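Local coordinates for protein putative adenosine kinase (Schistosoma mansoni, PDB 3VAS) that binds adenosine and, as an adenosine kinase of the ribokinase-like pfkB family, probably catalyses its ATP-dependent phosphorylation to AMP, at residues M30-L35 and I189-E194; F187-N190 and G195-K198. All blocks are in the same frame, centred on the assembly; numbering follows the deposited sequence.

Contact 1. Residues M30-L35 and I189-E194. With ADN (adenosine), chain C.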
loop_
_atom_site.group_PDB
_atom_site.type_symbol
_atom_site.label_atom_id
_atom_site.label_comp_id
_atom_site.label_asym_id
_atom_site.label_seq_id
_atom_site.Cartn_x
_atom_site.Cartn_y
_atom_site.Cartn_z
ATOM N N MET A 30 9.024 -3.963 -1.303
ATOM C CA MET A 30 8.715 -5.366 -1.580
ATOM C C MET A 30 7.240 -5.589 -1.292
ATOM O O MET A 30 6.703 -5.008 -0.354
ATOM C CB MET A 30 9.590 -6.330 -0.766
ATOM C CG MET A 30 9.400 -6.269 0.750
ATOM S SD MET A 30 10.126 -7.685 1.628
ATOM C CE MET A 30 8.830 -8.895 1.505
ATOM N N GLY A 31 6.573 -6.405 -2.102
ATOM C CA GLY A 31 5.151 -6.625 -1.895
ATOM C C GLY A 31 4.497 -7.711 -2.727
ATOM O O GLY A 31 5.159 -8.618 -3.243
ATOM N N ASN A 32 3.176 -7.614 -2.844
ATOM C CA ASN A 32 2.399 -8.567 -3.620
ATOM C C ASN A 32 1.979 -7.955 -4.957
ATOM O O ASN A 32 1.092 -7.104 -5.007
ATOM C CB ASN A 32 1.165 -9.009 -2.824
ATOM C CG ASN A 32 1.497 -9.363 -1.380
ATOM O OD1 ASN A 32 2.574 -9.888 -1.091
ATOM N ND2 ASN A 32 0.575 -9.073 -0.468
ATOM N N PRO A 33 2.631 -8.367 -6.051
ATOM C CA PRO A 33 2.222 -7.800 -7.340
ATOM C C PRO A 33 0.989 -8.528 -7.845
ATOM O O PRO A 33 1.014 -9.751 -8.011
ATOM C CB PRO A 33 3.436 -8.048 -8.240
ATOM C CG PRO A 33 4.127 -9.219 -7.639
ATOM C CD PRO A 33 3.797 -9.260 -6.168
ATOM N N LEU A 34 -0.091 -7.785 -8.057
ATOM C CA LEU A 34 -1.379 -8.396 -8.360
ATOM C C LEU A 34 -2.032 -7.757 -9.576
ATOM O O LEU A 34 -1.804 -6.585 -9.882
ATOM C CB LEU A 34 -2.320 -8.269 -7.157
ATOM C CG LEU A 34 -1.832 -8.790 -5.802
ATOM C CD1 LEU A 34 -2.746 -8.299 -4.681
ATOM C CD2 LEU A 34 -1.751 -10.316 -5.805
ATOM N N LEU A 35 -2.853 -8.533 -10.272
ATOM C CA LEU A 35 -3.647 -7.981 -11.356
ATOM C C LEU A 35 -5.017 -7.583 -10.818
ATOM O O LEU A 35 -5.724 -8.406 -10.233
ATOM C CB LEU A 35 -3.797 -9.000 -12.485
ATOM C CG LEU A 35 -4.562 -8.502 -13.711
ATOM C CD1 LEU A 35 -3.703 -7.544 -14.522
ATOM C CD2 LEU A 35 -5.038 -9.662 -14.563
ATOM N N ILE A 189 2.483 -8.905 5.275
ATOM C CA ILE A 189 2.456 -9.774 6.446
ATOM C C ILE A 189 1.951 -11.169 6.072
ATOM O O ILE A 189 2.469 -12.172 6.568
ATOM C CB ILE A 189 1.591 -9.167 7.578
ATOM C CG1 ILE A 189 2.315 -7.970 8.207
ATOM C CG2 ILE A 189 1.275 -10.207 8.644
ATOM C CD1 ILE A 189 1.439 -7.105 9.093
ATOM N N ASN A 190 0.968 -11.229 5.170
ATOM C CA ASN A 190 0.368 -12.499 4.757
ATOM C C ASN A 190 1.239 -13.336 3.815
ATOM O O ASN A 190 1.047 -14.549 3.693
ATOM C CB ASN A 190 -0.989 -12.272 4.082
ATOM C CG ASN A 190 -2.011 -11.624 5.004
ATOM O OD1 ASN A 190 -2.721 -10.703 4.602
ATOM N ND2 ASN A 190 -2.092 -12.105 6.243
ATOM N N THR A 191 2.185 -12.698 3.137
ATOM C CA THR A 191 2.923 -13.387 2.085
ATOM C C THR A 191 4.380 -13.666 2.441
ATOM O O THR A 191 4.903 -14.736 2.128
ATOM C CB THR A 191 2.853 -12.622 0.743
ATOM O OG1 THR A 191 3.283 -11.268 0.940
ATOM C CG2 THR A 191 1.426 -12.622 0.195
ATOM N N CYS A 192 5.040 -12.709 3.087
ATOM C CA CYS A 192 6.449 -12.875 3.417
ATOM C C CYS A 192 6.869 -12.038 4.619
ATOM O O CYS A 192 7.695 -11.132 4.501
ATOM C CB CYS A 192 7.320 -12.517 2.212
ATOM S SG CYS A 192 9.043 -12.987 2.400
ATOM N N TYR A 193 6.305 -12.351 5.778
ATOM C CA TYR A 193 6.617 -11.603 6.984
ATOM C C TYR A 193 8.105 -11.652 7.326
ATOM O O TYR A 193 8.677 -10.661 7.775
ATOM C CB TYR A 193 5.783 -12.089 8.169
ATOM C CG TYR A 193 5.994 -11.219 9.380
ATOM C CD1 TYR A 193 5.650 -9.874 9.351
ATOM C CD2 TYR A 193 6.564 -11.731 10.540
ATOM C CE1 TYR A 193 5.849 -9.065 10.452
ATOM C CE2 TYR A 193 6.765 -10.935 11.645
ATOM C CZ TYR A 193 6.408 -9.603 11.596
ATOM O OH TYR A 193 6.613 -8.803 12.690
ATOM N N GLU A 194 8.721 -12.807 7.097
ATOM C CA GLU A 194 10.137 -13.004 7.386
ATOM C C GLU A 194 11.028 -12.015 6.622
ATOM O O GLU A 194 11.969 -11.453 7.179
ATOM C CB GLU A 194 10.547 -14.460 7.090
ATOM C CG GLU A 194 10.077 -14.990 5.726
ATOM C CD GLU A 194 10.668 -16.356 5.367
ATOM O OE1 GLU A 194 11.155 -17.062 6.281
ATOM O OE2 GLU A 194 10.645 -16.723 4.166
HETATM O "O5'" ADN C . -5.341 0.060 -2.561
HETATM C "C5'" ADN C . -5.953 -0.605 -3.665
HETATM C "C4'" ADN C . -5.072 -1.707 -4.199
HETATM O "O4'" ADN C . -4.894 -2.716 -3.193
HETATM C "C3'" ADN C . -5.585 -2.448 -5.440
HETATM O "O3'" ADN C . -4.812 -2.065 -6.579
HETATM C "C2'" ADN C . -5.327 -3.939 -5.126
HETATM O "O2'" ADN C . -4.646 -4.644 -6.141
HETATM C "C1'" ADN C . -4.500 -3.888 -3.841
HETATM N N9 ADN C . -4.693 -5.031 -2.948
HETATM C C8 ADN C . -5.840 -5.583 -2.601
HETATM N N7 ADN C . -5.533 -6.719 -1.716
HETATM C C5 ADN C . -4.115 -6.797 -1.573
HETATM C C6 ADN C . -3.295 -7.670 -0.864
HETATM N N6 ADN C . -3.877 -8.735 -0.093
HETATM N N1 ADN C . -1.916 -7.511 -0.911
HETATM C C2 ADN C . -1.355 -6.496 -1.645
HETATM N N3 ADN C . -2.162 -5.634 -2.341
HETATM C C4 ADN C . -3.568 -5.808 -2.294
#
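Asn32 and Thr191 bring the two backbones closest, with 7.5 Å between Asn32 CA and Thr191 CA. Segment 30-35 runs along strand 27-40 and departs from regular strand geometry around Asn32 and Pro33, while 189-194 is the opening of helix 189-205. The Asn32 and Thr191 side chains bridge the gap, approaching from opposite directions. The Thr191 hydroxyl OG1 donates to Asn32 OD1 over 2.6 Å, at a C=O...donor angle of 131° and only 16° from the carbonyl plane. Thr191 CG2 also packs against that oxygen. The other half of the amide serves the nucleoside: Asn32 ND2 gives an almost straight hydrogen bond (166°) to adenine N1 at 3.0 Å, and a weak one to the backbone oxygen of Phe187. Further along the strand, Leu34 CD1 presses on one face of the base, 3.5 Å from adenine C4. On the far side of Asn32, the Met30 chain bends at its last torsion and brings CE to within 4.0 Å of Cys192 CB, a small apolar contact next to the polar one. The use of OD1 as acceptor by the hydroxyl is consistent with the flip that turns the NH2 to N1. Thr191 then probably positions Asn32 from the second shell, to read an unprotonated ring nitrogen such as adenine N1 offers.

Contact 2. Residues F187-N190 and G195-K198. With ADN (adenosine), chain C.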
loop_
_atom_site.group_PDB
_atom_site.type_symbol
_atom_site.label_atom_id
_atom_site.label_comp_id
_atom_site.label_asym_id
_atom_site.label_seq_id
_atom_site.Cartn_x
_atom_site.Cartn_y
_atom_site.Cartn_z
ATOM N N PHE A 187 -0.053 -5.519 3.952
ATOM C CA PHE A 187 -0.493 -6.668 3.164
ATOM C C PHE A 187 0.563 -7.764 3.033
ATOM O O PHE A 187 0.231 -8.930 2.822
ATOM C CB PHE A 187 -0.898 -6.218 1.761
ATOM C CG PHE A 187 -2.231 -5.520 1.697
ATOM C CD1 PHE A 187 -2.364 -4.321 1.013
ATOM C CD2 PHE A 187 -3.354 -6.075 2.290
ATOM C CE1 PHE A 187 -3.587 -3.678 0.941
ATOM C CE2 PHE A 187 -4.578 -5.436 2.219
ATOM C CZ PHE A 187 -4.693 -4.237 1.543
ATOM N N VAL A 188 1.831 -7.385 3.147
ATOM C CA VAL A 188 2.935 -8.326 2.953
ATOM C C VAL A 188 3.118 -9.255 4.160
ATOM O O VAL A 188 3.800 -10.276 4.077
ATOM C CB VAL A 188 4.236 -7.574 2.607
ATOM C CG1 VAL A 188 5.339 -8.541 2.191
ATOM C CG2 VAL A 188 3.963 -6.589 1.482
ATOM N N ILE A 189 2.483 -8.905 5.275
ATOM C CA ILE A 189 2.456 -9.774 6.446
ATOM C C ILE A 189 1.951 -11.169 6.072
ATOM O O ILE A 189 2.469 -12.172 6.568
ATOM C CB ILE A 189 1.591 -9.167 7.578
ATOM C CG1 ILE A 189 2.315 -7.970 8.207
ATOM C CG2 ILE A 189 1.275 -10.207 8.644
ATOM C CD1 ILE A 189 1.439 -7.105 9.093
ATOM N N ASN A 190 0.968 -11.229 5.170
ATOM C CA ASN A 190 0.368 -12.499 4.757
ATOM C C ASN A 190 1.239 -13.336 3.815
ATOM O O ASN A 190 1.047 -14.549 3.693
ATOM C CB ASN A 190 -0.989 -12.272 4.082
ATOM C CG ASN A 190 -2.011 -11.624 5.004
ATOM O OD1 ASN A 190 -2.721 -10.703 4.602
ATOM N ND2 ASN A 190 -2.092 -12.105 6.243
ATOM N N GLY A 195 10.724 -11.806 5.347
ATOM C CA GLY A 195 11.474 -10.869 4.534
ATOM C C GLY A 195 11.268 -9.427 4.967
ATOM O O GLY A 195 12.225 -8.661 5.093
ATOM N N MET A 196 10.019 -9.043 5.203
ATOM C CA MET A 196 9.756 -7.659 5.576
ATOM C C MET A 196 10.318 -7.350 6.963
ATOM O O MET A 196 10.757 -6.234 7.222
ATOM C CB MET A 196 8.267 -7.311 5.457
ATOM C CG MET A 196 7.362 -7.998 6.443
ATOM S SD MET A 196 5.623 -7.739 6.027
ATOM C CE MET A 196 5.435 -5.990 6.337
ATOM N N LEU A 197 10.335 -8.351 7.839
ATOM C CA LEU A 197 10.933 -8.189 9.163
ATOM C C LEU A 197 12.444 -8.008 9.054
ATOM O O LEU A 197 13.030 -7.167 9.736
ATOM C CB LEU A 197 10.612 -9.391 10.060
ATOM C CG LEU A 197 11.084 -9.267 11.512
ATOM C CD1 LEU A 197 10.555 -7.986 12.144
ATOM C CD2 LEU A 197 10.663 -10.476 12.334
ATOM N N LYS A 198 13.070 -8.806 8.193
ATOM C CA LYS A 198 14.505 -8.706 7.977
ATOM C C LYS A 198 14.882 -7.323 7.448
ATOM O O LYS A 198 15.833 -6.711 7.927
ATOM C CB LYS A 198 14.995 -9.785 7.008
ATOM C CG LYS A 198 16.485 -10.064 7.143
ATOM C CD LYS A 198 17.116 -10.530 5.838
ATOM C CE LYS A 198 18.639 -10.598 5.979
ATOM N NZ LYS A 198 19.343 -10.716 4.673
HETATM O "O5'" ADN C . -5.341 0.060 -2.561
HETATM C "C5'" ADN C . -5.953 -0.605 -3.665
HETATM C "C4'" ADN C . -5.072 -1.707 -4.199
HETATM O "O4'" ADN C . -4.894 -2.716 -3.193
HETATM C "C3'" ADN C . -5.585 -2.448 -5.440
HETATM O "O3'" ADN C . -4.812 -2.065 -6.579
HETATM C "C2'" ADN C . -5.327 -3.939 -5.126
HETATM O "O2'" ADN C . -4.646 -4.644 -6.141
HETATM C "C1'" ADN C . -4.500 -3.888 -3.841
HETATM N N9 ADN C . -4.693 -5.031 -2.948
HETATM C C8 ADN C . -5.840 -5.583 -2.601
HETATM N N7 ADN C . -5.533 -6.719 -1.716
HETATM C C5 ADN C . -4.115 -6.797 -1.573
HETATM C C6 ADN C . -3.295 -7.670 -0.864
HETATM N N6 ADN C . -3.877 -8.735 -0.093
HETATM N N1 ADN C . -1.916 -7.511 -0.911
HETATM C C2 ADN C . -1.355 -6.496 -1.645
HETATM N N3 ADN C . -2.162 -5.634 -2.341
HETATM C C4 ADN C . -3.568 -5.808 -2.294
#
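Met196 of helix 189-205 faces back to the residues at the helix start, with Val188 CA 7.3 Å from Met196 CA. This helix is the connection of a beta-alpha-beta unit, strand 181-185, helix 189-205 and strand 209-213, within the ribokinase fold. The start is irregular: the backbone bond from Asn190 N to Phe187 O is weak. Across the contact one side chain does almost all the work. Met196 reaches back along its own helix with CG between its backbone N and carbonyl carbon (chi1 68°), extended at chi2 and bent at chi3 (-68°), which swings CE toward Ile189, 4.1 Å from Ile189 CG1. Its sulfur lies over the flat peptide joining Val188 to Ile189, with SD 3.5 Å from Val188 C, and so makes van der Waals contact with the amide face. Val188 and the thioether run alongside each other in opposing senses, Val188 CB 3.7 Å from Met196 SD, and Ile189 CG1 meets the sulfur at an angle. Met230 of helix 224-231 also touches Met196, in a buried contact without hydrogen bonds between the two segments. Phe187 points away from it into the adenosine site. The ring of Phe187 lies nearly parallel to the purine, over the face opposite Leu34, and adenine C6 sits 3.4 Å above the ring plane, displaced toward the rim. The closest atom of Phe187 to the base is not in the ring: Phe187 CB is 3.1 Å from adenine N1.

Overall arrangement
Both contacts are buried and both use helix 189-205, their centres about 7 Å apart, but they differ in chemistry. Contact 1 is long-range in sequence, tying strand 27-40 to the helix start through hydrogen bonds running from Thr191 through Asn32 to adenine N1; contact 2 is local, a packing of the helix on the residues around its own start, without hydrogen bonds between its segments. They share Ile189 and Asn190, and meet where Met30 and Gly31 pack on Val188. Adenosine joins them too, since each contact brings one apolar residue to its base. Asp36, Asp320, Gly82, Ala83 and Asn86 supply further hydrogen bonds to the nucleoside.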